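Local coordinates for DNA translocase coupling protein (PDB 6O1W) that probably binds ATP and DNA as the FtsK/SpoIIIE-family coupling ATPase of plasmid conjugation, this chain being one piece of a longer membrane protein, at residues Glu106-Val111 with Lys123-Lys128; Lys227-Val232 with Thr270-Cys275. All coordinates share one frame; numbering follows the deposited sequence.

Contact 1. Residues Glu106-Val111 with Lys123-Lys128. With BGC (beta-D-glucopyranose), chain C.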
ATOM      1  N   GLU A 106      -3.079 -17.342   5.539  1.00 46.76           N
ATOM      2  CA  GLU A 106      -2.029 -17.865   6.413  1.00 46.47           C
ATOM      3  C   GLU A 106      -2.606 -18.558   7.610  1.00 49.53           C
ATOM      4  O   GLU A 106      -3.633 -18.138   8.157  1.00 47.74           O
ATOM      5  CB  GLU A 106      -1.098 -16.743   6.887  1.00 47.96           C
ATOM      6  CG  GLU A 106      -0.341 -16.056   5.762  1.00 60.32           C
ATOM      7  CD  GLU A 106       0.703 -16.886   5.040  1.00 79.16           C
ATOM      8  OE1 GLU A 106       1.596 -17.440   5.718  1.00 56.11           O
ATOM      9  OE2 GLU A 106       0.640 -16.968   3.792  1.00 85.44           O
ATOM     10  N   GLU A 107      -1.897 -19.597   8.051  1.00 47.14           N
ATOM     11  CA  GLU A 107      -2.222 -20.427   9.209  1.00 47.41           C
ATOM     12  C   GLU A 107      -1.907 -19.657  10.482  1.00 50.40           C
ATOM     13  O   GLU A 107      -2.681 -19.697  11.451  1.00 51.30           O
ATOM     14  CB  GLU A 107      -1.459 -21.776   9.132  1.00 49.73           C
ATOM     15  CG  GLU A 107       0.054 -21.680   8.902  1.00 68.42           C
ATOM     16  CD  GLU A 107       0.606 -21.635   7.479  1.00 98.59           C
ATOM     17  OE1 GLU A 107      -0.109 -21.176   6.556  1.00 87.77           O
ATOM     18  OE2 GLU A 107       1.775 -22.047   7.295  1.00 95.86           O
ATOM     19  N   GLN A 108      -0.813 -18.877  10.442  1.00 44.51           N
ATOM     20  CA  GLN A 108      -0.367 -18.056  11.551  1.00 43.67           C
ATOM     21  C   GLN A 108      -1.301 -16.851  11.753  1.00 45.73           C
ATOM     22  O   GLN A 108      -1.438 -16.005  10.864  1.00 45.67           O
ATOM     23  CB  GLN A 108       1.079 -17.615  11.321  1.00 45.46           C
ATOM     24  CG  GLN A 108       1.829 -17.265  12.604  1.00 52.22           C
ATOM     25  CD  GLN A 108       3.203 -16.737  12.300  1.00 68.69           C
ATOM     26  OE1 GLN A 108       3.952 -17.295  11.494  1.00 71.22           O
ATOM     27  NE2 GLN A 108       3.564 -15.640  12.936  1.00 51.94           N
ATOM     28  N   GLU A 109      -1.962 -16.802  12.921  1.00 39.14           N
ATOM     29  CA  GLU A 109      -2.888 -15.738  13.311  1.00 38.12           C
ATOM     30  C   GLU A 109      -2.145 -14.394  13.268  1.00 39.82           C
ATOM     31  O   GLU A 109      -1.018 -14.315  13.745  1.00 40.68           O
ATOM     32  CB  GLU A 109      -3.438 -16.031  14.740  1.00 39.22           C
ATOM     33  CG  GLU A 109      -4.626 -15.178  15.150  1.00 44.35           C
ATOM     34  CD  GLU A 109      -4.356 -13.726  15.518  1.00 61.07           C
ATOM     35  OE1 GLU A 109      -3.286 -13.433  16.101  1.00 53.78           O
ATOM     36  OE2 GLU A 109      -5.219 -12.875  15.206  1.00 54.69           O
ATOM     37  N   GLY A 110      -2.760 -13.372  12.688  1.00 34.72           N
ATOM     38  CA  GLY A 110      -2.149 -12.046  12.599  1.00 34.03           C
ATOM     39  C   GLY A 110      -1.268 -11.809  11.388  1.00 35.26           C
ATOM     40  O   GLY A 110      -0.820 -10.685  11.162  1.00 35.08           O
ATOM     41  N   VAL A 111      -1.017 -12.851  10.598  1.00 30.49           N
ATOM     42  CA  VAL A 111      -0.215 -12.764   9.376  1.00 29.70           C
ATOM     43  C   VAL A 111      -1.192 -12.648   8.217  1.00 33.63           C
ATOM     44  O   VAL A 111      -2.107 -13.482   8.075  1.00 32.42           O
ATOM     45  CB  VAL A 111       0.789 -13.955   9.167  1.00 33.35           C
ATOM     46  CG1 VAL A 111       1.575 -13.797   7.865  1.00 33.39           C
ATOM     47  CG2 VAL A 111       1.769 -14.066  10.328  1.00 33.24           C
ATOM     48  N   LYS A 123       4.074 -10.446   2.771  1.00 33.33           N
ATOM     49  CA  LYS A 123       3.390 -10.839   4.021  1.00 33.32           C
ATOM     50  C   LYS A 123       3.603  -9.774   5.071  1.00 35.71           C
ATOM     51  O   LYS A 123       4.676  -9.162   5.123  1.00 34.85           O
ATOM     52  CB  LYS A 123       3.875 -12.203   4.549  1.00 35.51           C
ATOM     53  CG  LYS A 123       3.612 -13.366   3.585  1.00 44.90           C
ATOM     54  CD  LYS A 123       3.937 -14.713   4.176  1.00 52.87           C
ATOM     55  CE  LYS A 123       3.941 -15.767   3.100  1.00 73.26           C
ATOM     56  NZ  LYS A 123       4.437 -17.075   3.607  1.00 89.90           N
ATOM     57  N   ILE A 124       2.556  -9.490   5.842  1.00 31.72           N
ATOM     58  CA  ILE A 124       2.595  -8.538   6.941  1.00 31.69           C
ATOM     59  C   ILE A 124       2.200  -9.310   8.201  1.00 35.55           C
ATOM     60  O   ILE A 124       1.131  -9.921   8.229  1.00 35.62           O
ATOM     61  CB  ILE A 124       1.668  -7.301   6.739  1.00 34.71           C
ATOM     62  CG1 ILE A 124       1.963  -6.539   5.430  1.00 35.18           C
ATOM     63  CG2 ILE A 124       1.746  -6.353   7.948  1.00 35.17           C
ATOM     64  CD1 ILE A 124       0.809  -5.610   4.981  1.00 28.22           C
ATOM     65  N   ASP A 125       3.060  -9.279   9.229  1.00 33.07           N
ATOM     66  CA  ASP A 125       2.786  -9.877  10.540  1.00 32.13           C
ATOM     67  C   ASP A 125       2.345  -8.734  11.454  1.00 33.43           C
ATOM     68  O   ASP A 125       3.170  -7.952  11.951  1.00 31.60           O
ATOM     69  CB  ASP A 125       4.017 -10.592  11.111  1.00 34.10           C
ATOM     70  CG  ASP A 125       3.767 -11.274  12.456  1.00 41.94           C
ATOM     71  OD1 ASP A 125       2.718 -11.000  13.079  1.00 42.15           O
ATOM     72  OD2 ASP A 125       4.621 -12.082  12.883  1.00 50.89           O
ATOM     73  N   LEU A 126       1.026  -8.644  11.674  1.00 29.82           N
ATOM     74  CA  LEU A 126       0.422  -7.601  12.491  1.00 29.19           C
ATOM     75  C   LEU A 126       0.923  -7.591  13.933  1.00 32.57           C
ATOM     76  O   LEU A 126       0.866  -6.534  14.548  1.00 31.36           O
ATOM     77  CB  LEU A 126      -1.114  -7.654  12.418  1.00 29.39           C
ATOM     78  CG  LEU A 126      -1.729  -7.444  11.022  1.00 32.48           C
ATOM     79  CD1 LEU A 126      -3.177  -7.571  11.092  1.00 32.94           C
ATOM     80  CD2 LEU A 126      -1.389  -6.077  10.462  1.00 34.37           C
ATOM     81  N   ASN A 127       1.523  -8.704  14.436  1.00 29.80           N
ATOM     82  CA  ASN A 127       2.130  -8.722  15.784  1.00 30.33           C
ATOM     83  C   ASN A 127       3.461  -7.919  15.820  1.00 36.66           C
ATOM     84  O   ASN A 127       3.912  -7.532  16.894  1.00 37.67           O
ATOM     85  CB  ASN A 127       2.351 -10.178  16.274  1.00 28.37           C
ATOM     86  CG  ASN A 127       1.058 -10.948  16.463  1.00 52.17           C
ATOM     87  OD1 ASN A 127       0.851 -12.034  15.913  1.00 54.47           O
ATOM     88  ND2 ASN A 127       0.142 -10.386  17.214  1.00 40.10           N
ATOM     89  N   LYS A 128       4.066  -7.653  14.650  1.00 34.06           N
ATOM     90  CA  LYS A 128       5.339  -6.919  14.512  1.00 34.12           C
ATOM     91  C   LYS A 128       5.164  -5.500  13.965  1.00 36.52           C
ATOM     92  O   LYS A 128       5.815  -4.575  14.450  1.00 34.97           O
ATOM     93  CB  LYS A 128       6.305  -7.722  13.632  1.00 37.28           C
ATOM     94  CG  LYS A 128       6.752  -9.020  14.314  1.00 50.22           C
ATOM     95  CD  LYS A 128       7.392 -10.012  13.370  1.00 64.34           C
ATOM     96  CE  LYS A 128       7.910 -11.207  14.146  1.00 75.49           C
ATOM     97  NZ  LYS A 128       8.381 -12.300  13.252  1.00 83.31           N
TER
HETATM   98  C2  BGC C 501       9.332  -7.844   2.055  1.00 78.46           C
HETATM   99  C3  BGC C 501       9.151  -9.101   1.217  1.00 79.89           C
HETATM  100  C4  BGC C 501       9.007 -10.313   2.129  1.00 82.80           C
HETATM  101  C5  BGC C 501       7.682 -10.202   2.875  1.00 78.12           C
HETATM  102  C6  BGC C 501       7.612 -11.024   4.149  1.00 79.17           C
HETATM  103  C1  BGC C 501       8.463  -7.877   3.319  1.00 78.19           C
HETATM  104  O1  BGC C 501       9.267  -8.095   4.425  1.00 78.79           O
HETATM  105  O2  BGC C 501       9.035  -6.678   1.295  1.00 75.14           O
HETATM  106  O3  BGC C 501      10.255  -9.272   0.333  1.00 81.24           O
HETATM  107  O4  BGC C 501       9.037 -11.530   1.384  1.00 85.02           O
HETATM  108  O5  BGC C 501       7.384  -8.829   3.206  1.00 79.01           O
HETATM  109  O6  BGC C 501       8.347 -10.472   5.238  1.00 75.56           O
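E106 and K123 meet because the first turns its CG beside its own backbone N (chi1 -63°) and bends again at CG, while the second leaves the strand equally turned and then runs fully extended. The two chains cross at about a right angle, and E106 OE1 faces K123 NZ in a long salt bridge at 3.6 Å. Beside this pair the backbones close the open end of a beta hairpin, strands 111-116 and 121-125, at the edge of the large mixed sheet of the P-loop ATPase domain: V111, first residue of strand 111-116, forms a non-hydrogen-bonded pair with D125, the last of strand 121-125. A type II turn over Q108-V111 brings the chain into this register. Its third position is G110, whose positive phi (88°) suits glycine. As the backbone link across the contact, G110 O accepts from L126 N at 2.8 Å. V111 CG2 leans on the carboxylate carbon CG of D125 at 4.0 Å, and V111 CA lies 3.3 Å from I124 O in a CA-H...O contact. Further along, D125 closes an Asx turn, its OD1 met from above the carboxylate plane by N127 N at 2.9 Å. E109 instead turns its carboxylate to R228, and Q156 binds the backbone of G110 and V111. K123 belongs to a glucose pocket with N121, I122, F329 and V336; its carbonyl O lies 3.3 Å from O5 of the sugar.

Contact 2. Residues Lys227-Val232 with Thr270-Cys275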
ATOM      1  N   LYS A 227      -9.615 -11.229  21.754  1.00 33.22           N
ATOM      2  CA  LYS A 227      -9.556 -11.407  20.311  1.00 31.65           C
ATOM      3  C   LYS A 227      -8.911 -10.208  19.650  1.00 33.56           C
ATOM      4  O   LYS A 227      -9.073  -9.073  20.123  1.00 30.03           O
ATOM      5  CB  LYS A 227     -10.977 -11.573  19.763  1.00 34.49           C
ATOM      6  CG  LYS A 227     -11.724 -12.820  20.270  1.00 42.91           C
ATOM      7  CD  LYS A 227     -12.992 -13.049  19.446  1.00 54.03           C
ATOM      8  CE  LYS A 227     -13.812 -14.221  19.923  1.00 66.27           C
ATOM      9  NZ  LYS A 227     -13.222 -15.524  19.504  1.00 77.67           N
ATOM     10  N   ARG A 228      -8.228 -10.450  18.509  1.00 30.49           N
ATOM     11  CA  ARG A 228      -7.696  -9.371  17.674  1.00 29.75           C
ATOM     12  C   ARG A 228      -8.869  -8.476  17.226  1.00 28.02           C
ATOM     13  O   ARG A 228      -9.918  -8.993  16.848  1.00 24.89           O
ATOM     14  CB  ARG A 228      -6.987  -9.942  16.423  1.00 28.72           C
ATOM     15  CG  ARG A 228      -6.401  -8.840  15.520  1.00 40.12           C
ATOM     16  CD  ARG A 228      -5.457  -9.341  14.427  1.00 36.69           C
ATOM     17  NE  ARG A 228      -4.436 -10.224  14.986  1.00 32.09           N
ATOM     18  CZ  ARG A 228      -3.346  -9.829  15.624  1.00 34.97           C
ATOM     19  NH1 ARG A 228      -3.070  -8.537  15.748  1.00 29.62           N
ATOM     20  NH2 ARG A 228      -2.531 -10.719  16.161  1.00 34.01           N
ATOM     21  N   ILE A 229      -8.693  -7.160  17.306  1.00 23.57           N
ATOM     22  CA  ILE A 229      -9.659  -6.185  16.820  1.00 23.79           C
ATOM     23  C   ILE A 229      -9.072  -5.488  15.567  1.00 29.83           C
ATOM     24  O   ILE A 229      -7.980  -4.925  15.638  1.00 28.40           O
ATOM     25  CB  ILE A 229     -10.051  -5.138  17.905  1.00 27.53           C
ATOM     26  CG1 ILE A 229     -10.803  -5.810  19.087  1.00 28.12           C
ATOM     27  CG2 ILE A 229     -10.906  -4.029  17.274  1.00 29.57           C
ATOM     28  CD1 ILE A 229     -10.877  -4.955  20.394  1.00 29.10           C
ATOM     29  N   ILE A 230      -9.799  -5.517  14.428  1.00 27.02           N
ATOM     30  CA  ILE A 230      -9.373  -4.809  13.223  1.00 26.40           C
ATOM     31  C   ILE A 230     -10.293  -3.614  12.987  1.00 29.06           C
ATOM     32  O   ILE A 230     -11.516  -3.735  13.046  1.00 27.67           O
ATOM     33  CB  ILE A 230      -9.174  -5.716  11.972  1.00 30.00           C
ATOM     34  CG1 ILE A 230      -8.643  -4.863  10.756  1.00 31.11           C
ATOM     35  CG2 ILE A 230     -10.422  -6.569  11.649  1.00 29.85           C
ATOM     36  CD1 ILE A 230      -8.656  -5.496   9.387  1.00 47.17           C
ATOM     37  N   VAL A 231      -9.696  -2.448  12.796  1.00 26.32           N
ATOM     38  CA  VAL A 231     -10.417  -1.195  12.587  1.00 25.77           C
ATOM     39  C   VAL A 231     -10.073  -0.715  11.183  1.00 27.69           C
ATOM     40  O   VAL A 231      -8.918  -0.405  10.906  1.00 26.39           O
ATOM     41  CB  VAL A 231     -10.056  -0.136  13.656  1.00 28.53           C
ATOM     42  CG1 VAL A 231     -10.941   1.103  13.523  1.00 28.46           C
ATOM     43  CG2 VAL A 231     -10.122  -0.715  15.067  1.00 27.60           C
ATOM     44  N   VAL A 232     -11.058  -0.672  10.310  1.00 23.70           N
ATOM     45  CA  VAL A 232     -10.833  -0.281   8.924  1.00 24.06           C
ATOM     46  C   VAL A 232     -11.390   1.105   8.745  1.00 28.15           C
ATOM     47  O   VAL A 232     -12.574   1.318   8.978  1.00 27.45           O
ATOM     48  CB  VAL A 232     -11.438  -1.289   7.903  1.00 29.90           C
ATOM     49  CG1 VAL A 232     -11.069  -0.904   6.456  1.00 30.76           C
ATOM     50  CG2 VAL A 232     -10.994  -2.712   8.204  1.00 29.67           C
ATOM     51  N   THR A 270      -1.318  -5.238  22.035  1.00 30.30           N
ATOM     52  CA  THR A 270      -2.708  -5.491  22.452  1.00 28.15           C
ATOM     53  C   THR A 270      -3.632  -6.107  21.374  1.00 31.25           C
ATOM     54  O   THR A 270      -4.780  -6.446  21.675  1.00 29.41           O
ATOM     55  CB  THR A 270      -3.305  -4.211  23.007  1.00 31.96           C
ATOM     56  OG1 THR A 270      -3.320  -3.255  21.967  1.00 32.47           O
ATOM     57  CG2 THR A 270      -2.529  -3.656  24.221  1.00 26.17           C
ATOM     58  N   GLY A 271      -3.144  -6.272  20.147  1.00 27.33           N
ATOM     59  CA  GLY A 271      -3.961  -6.891  19.113  1.00 26.08           C
ATOM     60  C   GLY A 271      -5.116  -6.018  18.652  1.00 30.41           C
ATOM     61  O   GLY A 271      -6.187  -6.526  18.341  1.00 31.81           O
ATOM     62  N   ILE A 272      -4.912  -4.702  18.596  1.00 25.16           N
ATOM     63  CA  ILE A 272      -5.864  -3.757  18.024  1.00 24.98           C
ATOM     64  C   ILE A 272      -5.126  -3.132  16.822  1.00 30.54           C
ATOM     65  O   ILE A 272      -4.147  -2.390  17.009  1.00 32.20           O
ATOM     66  CB  ILE A 272      -6.409  -2.706  19.021  1.00 28.81           C
ATOM     67  CG1 ILE A 272      -6.952  -3.370  20.324  1.00 28.90           C
ATOM     68  CG2 ILE A 272      -7.449  -1.792  18.330  1.00 29.19           C
ATOM     69  CD1 ILE A 272      -7.539  -2.486  21.357  1.00 34.19           C
ATOM     70  N   ASN A 273      -5.607  -3.424  15.596  1.00 25.99           N
ATOM     71  CA  ASN A 273      -4.969  -3.006  14.354  1.00 27.07           C
ATOM     72  C   ASN A 273      -5.764  -2.015  13.513  1.00 31.89           C
ATOM     73  O   ASN A 273      -6.950  -2.209  13.250  1.00 30.06           O
ATOM     74  CB  ASN A 273      -4.602  -4.240  13.516  1.00 27.13           C
ATOM     75  CG  ASN A 273      -3.927  -5.315  14.338  1.00 38.92           C
ATOM     76  OD1 ASN A 273      -4.504  -6.346  14.615  1.00 33.60           O
ATOM     77  ND2 ASN A 273      -2.703  -5.093  14.762  1.00 28.59           N
ATOM     78  N   LEU A 274      -5.088  -0.942  13.097  1.00 31.65           N
ATOM     79  CA  LEU A 274      -5.681   0.101  12.244  1.00 32.12           C
ATOM     80  C   LEU A 274      -5.288  -0.121  10.790  1.00 35.96           C
ATOM     81  O   LEU A 274      -4.095  -0.261  10.512  1.00 34.53           O
ATOM     82  CB  LEU A 274      -5.219   1.501  12.700  1.00 31.47           C
ATOM     83  CG  LEU A 274      -5.720   1.942  14.064  1.00 36.63           C
ATOM     84  CD1 LEU A 274      -4.913   3.120  14.595  1.00 36.47           C
ATOM     85  CD2 LEU A 274      -7.203   2.271  14.034  1.00 38.89           C
ATOM     86  N   CYS A 275      -6.279  -0.187   9.886  1.00 34.12           N
ATOM     87  CA  CYS A 275      -6.100  -0.320   8.433  1.00 37.01           C
ATOM     88  C   CYS A 275      -6.729   0.914   7.853  1.00 35.95           C
ATOM     89  O   CYS A 275      -7.964   1.048   7.850  1.00 33.77           O
ATOM     90  CB  CYS A 275      -6.739  -1.594   7.877  1.00 41.07           C
ATOM     91  SG  CYS A 275      -5.936  -3.125   8.420  1.00 47.69           S
TER
HETATM   92  O   HOH W   1      -0.958  -6.557  16.584  1.00 36.74           O
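I229-V232 and I272-C275 run side by side as parallel neighbours in the central sheet of the P-loop fold, and their side chains pack in register on both faces. On the face of I229, I272, V231 and L274, the CD2 methyl of L274 fills the hollow beside V231, 3.8 Å from V231 CB, the two side chains pointing the same way. I229 CD1 rests near I272 CG1. On the reverse face, I230 swings CG1 anti to its backbone N (chi1 -177°), which carries CD1 to C275 SG at 3.7 Å. Four backbone bonds, each 2.8 Å between N and O, link G271-I229-N273-V231-C275 in zigzag. At the start of the strands the bump is polar: the R228 chain bends at chi3 and sets NH1 on a lone pair of N273 OD1, at 2.9 Å and 167°, with the amide nearly coplanar with the guanidinium. A water accepts from both R228 NH1 and N273 ND2, closing the small ring. The guanidinium also forms a salt bridge to E109, and N273 ND2 reaches P130 O. Helix 142-155, which begins within the Walker A motif, packs on I230 and C275; helix 185-209 lies against I229 and V231, and strand 159-163 continues the sheet beyond 229-233.

How the contacts relate
Both contacts belong to the same ten-stranded sheet but to different regions of it. Contact 1 lies at its antiparallel margin, partly open to solvent, where one cross-segment backbone bond is supplemented by charged and polar side chains. Contact 2 is buried in the parallel part, with regular backbone bonding, aliphatic side chains on both faces and one polar pair, R228 with N273, at its start. Their centres lie 12 Å apart, and they meet directly: E109 OE2 of contact 1 and R228 NE of contact 2 form a salt bridge at 2.8 Å, L126 CB packs on N273 ND2, and G110 CA comes near R228. The arginine thus ties the turn before strand 111-116 to the start of strand 229-233.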